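Local coordinates for protein Blo t 1 allergen (Blomia tropicalis, PDB 5JT8) that is a mite allergen of the papain family, probably a cysteine protease held inactive in its precursor form by an N-terminal I29-type propeptide, at residues Met78-Leu87 with His255-Asn263. Numbering follows the deposited sequence.
Sequences MSEQEFSFHL and HGSNNYFRN. With NO3 (nitrate ion), chain H.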
loop_
_atom_site.group_PDB
_atom_site.type_symbol
_atom_site.label_atom_id
_atom_site.label_comp_id
_atom_site.label_asym_id
_atom_site.label_seq_id
_atom_site.Cartn_x
_atom_site.Cartn_y
_atom_site.Cartn_z
ATOM N N MET A 78 -0.608 18.511 2.186
ATOM C CA MET A 78 -2.053 18.315 2.246
ATOM C C MET A 78 -2.524 18.108 3.684
ATOM O O MET A 78 -1.768 17.649 4.542
ATOM C CB MET A 78 -2.475 17.121 1.382
ATOM C CG MET A 78 -1.981 17.182 -0.052
ATOM S SD MET A 78 -2.448 15.751 -1.054
ATOM C CE MET A 78 -1.367 15.985 -2.463
ATOM N N SER A 79 -3.780 18.446 3.945
ATOM C CA SER A 79 -4.381 18.141 5.234
ATOM C C SER A 79 -4.737 16.660 5.282
ATOM O O SER A 79 -4.687 15.976 4.262
ATOM C CB SER A 79 -5.625 18.998 5.472
ATOM O OG SER A 79 -6.587 18.787 4.455
ATOM N N GLU A 80 -5.100 16.167 6.460
ATOM C CA GLU A 80 -5.497 14.774 6.597
ATOM C C GLU A 80 -6.683 14.461 5.682
ATOM O O GLU A 80 -6.709 13.429 5.000
ATOM C CB GLU A 80 -5.843 14.459 8.051
ATOM C CG GLU A 80 -6.252 13.027 8.287
ATOM C CD GLU A 80 -6.331 12.693 9.762
ATOM O OE1 GLU A 80 -6.917 11.642 10.109
ATOM O OE2 GLU A 80 -5.794 13.483 10.569
ATOM N N GLN A 81 -7.650 15.371 5.654
ATOM C CA GLN A 81 -8.794 15.241 4.760
ATOM C C GLN A 81 -8.352 15.135 3.290
ATOM O O GLN A 81 -8.809 14.254 2.565
ATOM C CB GLN A 81 -9.747 16.431 4.950
ATOM C CG GLN A 81 -11.210 16.120 4.657
ATOM C CD GLN A 81 -12.131 17.291 4.956
ATOM O OE1 GLN A 81 -11.697 18.333 5.455
ATOM N NE2 GLN A 81 -13.417 17.121 4.657
ATOM N N GLU A 82 -7.449 16.020 2.870
ATOM C CA GLU A 82 -7.010 16.093 1.472
ATOM C C GLU A 82 -6.209 14.857 1.052
ATOM O O GLU A 82 -6.486 14.246 0.014
ATOM C CB GLU A 82 -6.181 17.368 1.237
ATOM C CG GLU A 82 -7.000 18.659 1.272
ATOM C CD GLU A 82 -6.201 19.898 0.869
ATOM O OE1 GLU A 82 -4.970 19.935 1.092
ATOM O OE2 GLU A 82 -6.811 20.845 0.326
ATOM N N PHE A 83 -5.217 14.499 1.864
ATOM C CA PHE A 83 -4.392 13.315 1.631
ATOM C C PHE A 83 -5.255 12.059 1.480
ATOM O O PHE A 83 -5.123 11.303 0.512
ATOM C CB PHE A 83 -3.392 13.146 2.777
ATOM C CG PHE A 83 -2.421 12.021 2.577
ATOM C CD1 PHE A 83 -1.616 11.972 1.453
ATOM C CD2 PHE A 83 -2.292 11.024 3.529
ATOM C CE1 PHE A 83 -0.716 10.939 1.274
ATOM C CE2 PHE A 83 -1.391 9.994 3.358
ATOM C CZ PHE A 83 -0.601 9.948 2.229
ATOM N N SER A 84 -6.147 11.846 2.443
ATOM C CA SER A 84 -7.088 10.738 2.378
ATOM C C SER A 84 -7.831 10.713 1.034
ATOM O O SER A 84 -7.965 9.664 0.413
ATOM C CB SER A 84 -8.080 10.824 3.541
ATOM O OG SER A 84 -9.056 9.799 3.446
ATOM N N PHE A 85 -8.304 11.873 0.589
ATOM C CA PHE A 85 -8.936 11.978 -0.723
ATOM C C PHE A 85 -7.934 11.692 -1.848
ATOM O O PHE A 85 -8.256 10.994 -2.811
ATOM C CB PHE A 85 -9.567 13.363 -0.916
ATOM C CG PHE A 85 -10.465 13.449 -2.121
ATOM C CD1 PHE A 85 -11.778 13.010 -2.056
ATOM C CD2 PHE A 85 -9.993 13.947 -3.325
ATOM C CE1 PHE A 85 -12.613 13.084 -3.173
ATOM C CE2 PHE A 85 -10.819 14.022 -4.439
ATOM C CZ PHE A 85 -12.128 13.588 -4.365
ATOM N N HIS A 86 -6.724 12.234 -1.726
ATOM C CA HIS A 86 -5.647 11.929 -2.662
ATOM C C HIS A 86 -5.418 10.412 -2.814
ATOM O O HIS A 86 -5.192 9.917 -3.918
ATOM C CB HIS A 86 -4.352 12.605 -2.208
ATOM C CG HIS A 86 -3.342 12.776 -3.300
ATOM N ND1 HIS A 86 -3.696 13.046 -4.605
ATOM C CD2 HIS A 86 -1.989 12.728 -3.279
ATOM C CE1 HIS A 86 -2.604 13.158 -5.340
ATOM N NE2 HIS A 86 -1.555 12.969 -4.560
ATOM N N LEU A 87 -5.475 9.679 -1.704
ATOM C CA LEU A 87 -5.279 8.235 -1.741
ATOM C C LEU A 87 -6.454 7.492 -2.378
ATOM O O LEU A 87 -6.255 6.665 -3.260
ATOM C CB LEU A 87 -5.037 7.696 -0.329
ATOM C CG LEU A 87 -3.718 8.178 0.283
ATOM C CD1 LEU A 87 -3.594 7.744 1.744
ATOM C CD2 LEU A 87 -2.536 7.685 -0.558
ATOM N N HIS A 255 -5.458 2.360 7.217
ATOM C CA HIS A 255 -5.722 3.777 7.356
ATOM C C HIS A 255 -4.433 4.564 7.079
ATOM O O HIS A 255 -3.758 5.023 8.002
ATOM C CB HIS A 255 -6.284 4.074 8.759
ATOM C CG HIS A 255 -6.858 5.449 8.900
ATOM N ND1 HIS A 255 -7.638 5.824 9.973
ATOM C CD2 HIS A 255 -6.778 6.536 8.093
ATOM C CE1 HIS A 255 -8.013 7.083 9.823
ATOM N NE2 HIS A 255 -7.499 7.539 8.694
ATOM N N GLY A 256 -4.089 4.700 5.801
ATOM C CA GLY A 256 -2.838 5.333 5.415
ATOM C C GLY A 256 -2.740 6.819 5.737
ATOM O O GLY A 256 -1.639 7.323 5.954
ATOM N N SER A 257 -3.876 7.517 5.787
ATOM C CA SER A 257 -3.855 8.970 5.973
ATOM C C SER A 257 -3.746 9.384 7.446
ATOM O O SER A 257 -3.628 10.574 7.750
ATOM C CB SER A 257 -5.090 9.620 5.335
ATOM O OG SER A 257 -6.299 9.173 5.920
ATOM N N ASN A 258 -3.780 8.407 8.350
ATOM C CA ASN A 258 -3.481 8.656 9.765
ATOM C C ASN A 258 -2.120 9.345 9.928
ATOM O O ASN A 258 -1.143 8.949 9.289
ATOM C CB ASN A 258 -3.515 7.344 10.561
ATOM C CG ASN A 258 -2.997 7.510 11.983
ATOM O OD1 ASN A 258 -1.787 7.546 12.221
ATOM N ND2 ASN A 258 -3.913 7.606 12.936
ATOM N N ASN A 259 -2.066 10.376 10.772
ATOM C CA ASN A 259 -0.865 11.209 10.909
ATOM C C ASN A 259 0.392 10.425 11.230
ATOM O O ASN A 259 1.442 10.666 10.646
ATOM C CB ASN A 259 -1.075 12.271 11.989
ATOM C CG ASN A 259 -1.755 13.509 11.459
ATOM O OD1 ASN A 259 -1.456 13.964 10.357
ATOM N ND2 ASN A 259 -2.683 14.062 12.240
ATOM N N TYR A 260 0.277 9.473 12.147
ATOM C CA TYR A 260 1.428 8.679 12.576
ATOM C C TYR A 260 1.924 7.776 11.448
ATOM O O TYR A 260 3.124 7.691 11.181
ATOM C CB TYR A 260 1.073 7.845 13.815
ATOM C CG TYR A 260 0.714 8.693 15.023
ATOM C CD1 TYR A 260 -0.580 9.170 15.203
ATOM C CD2 TYR A 260 1.670 9.026 15.977
ATOM C CE1 TYR A 260 -0.914 9.951 16.300
ATOM C CE2 TYR A 260 1.348 9.813 17.072
ATOM C CZ TYR A 260 0.054 10.269 17.230
ATOM O OH TYR A 260 -0.279 11.048 18.317
ATOM N N PHE A 261 1.004 7.096 10.784
ATOM C CA PHE A 261 1.405 6.247 9.675
ATOM C C PHE A 261 1.930 7.101 8.523
ATOM O O PHE A 261 2.955 6.783 7.914
ATOM C CB PHE A 261 0.250 5.368 9.191
ATOM C CG PHE A 261 0.661 4.414 8.121
ATOM C CD1 PHE A 261 1.261 3.201 8.454
ATOM C CD2 PHE A 261 0.514 4.747 6.781
ATOM C CE1 PHE A 261 1.666 2.323 7.472
ATOM C CE2 PHE A 261 0.929 3.882 5.794
ATOM C CZ PHE A 261 1.499 2.664 6.135
ATOM N N ARG A 262 1.214 8.187 8.241
ATOM C CA ARG A 262 1.575 9.137 7.183
ATOM C C ARG A 262 3.042 9.552 7.207
ATOM O O ARG A 262 3.734 9.534 6.182
ATOM C CB ARG A 262 0.689 10.379 7.299
ATOM C CG ARG A 262 0.857 11.414 6.219
ATOM C CD ARG A 262 -0.235 12.473 6.351
ATOM N NE ARG A 262 0.001 13.605 5.465
ATOM C CZ ARG A 262 -0.792 14.665 5.371
ATOM N NH1 ARG A 262 -1.891 14.747 6.112
ATOM N NH2 ARG A 262 -0.479 15.645 4.534
ATOM N N ASN A 263 3.522 9.910 8.388
ATOM C CA ASN A 263 4.862 10.468 8.507
ATOM C C ASN A 263 5.880 9.502 9.057
ATOM O O ASN A 263 6.987 9.908 9.410
ATOM C CB ASN A 263 4.823 11.712 9.383
ATOM C CG ASN A 263 4.077 12.836 8.730
ATOM O OD1 ASN A 263 4.604 13.502 7.838
ATOM N ND2 ASN A 263 2.837 13.050 9.152
HETATM N N NO3 H . -4.684 7.197 16.666
HETATM O O1 NO3 H . -4.512 6.618 17.783
HETATM O O2 NO3 H . -5.556 6.751 15.862
HETATM O O3 NO3 H . -3.997 8.217 16.350
HETATM O O HOH W 1 -8.052 10.153 7.844
HETATM O O HOH W 2 -4.395 11.348 12.418
#
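Arg262 of the papain-family protease reaches across to Phe83 and Met78 of the I29 propeptide, where helix 80-88 packs on the beta turn 255-258 and the short helix 259-262, as in the zymogens of this family. Its CB lies on the propeptide-facing side of helix 259-262, and with CG anti to the backbone N (chi1 -175°) the chain runs out fully extended. CG meets the ring of Phe83 3.9 Å from CE2, CD follows at 3.8 Å from CD2, and NE lies over the ring face. The guanidinium then slides past Phe83 with its plane 18° from that of the ring, and Phe83 CB sits over its centre. At the tip NH2 points almost straight (170°) at Met78 O, the modelled 2.4 Å being too short to trust; it also bonds Tyr75 O, and NH1 adds a weak bond to Met78 O. A capping box of Ser79 and Glu82, both its bonds weak, starts helix 80-88 just beyond. Gly256 O lies in plane at the edge of the Phe83 ring, and Leu87 CD1 lies above one face, offset toward the rim. Ser84 CB touches Ser257 OG at 3.4 Å, while both serine hydroxyls bond Asp280 and Ser84 OG also bonds Tyr278. The extended Glu80 brings its CG to 3.6 Å from Ser257 O, and its carboxylate crosses the Asn259 amide and reaches the protease through two waters as well. One water bridges OE2 to Asn259 N; the other donates to Glu80 OE1 (2.9 Å) and Ser257 OG (2.8 Å), and hydrogen-bonds His255 NE2, whose ND1 bonds Asp276 OD2.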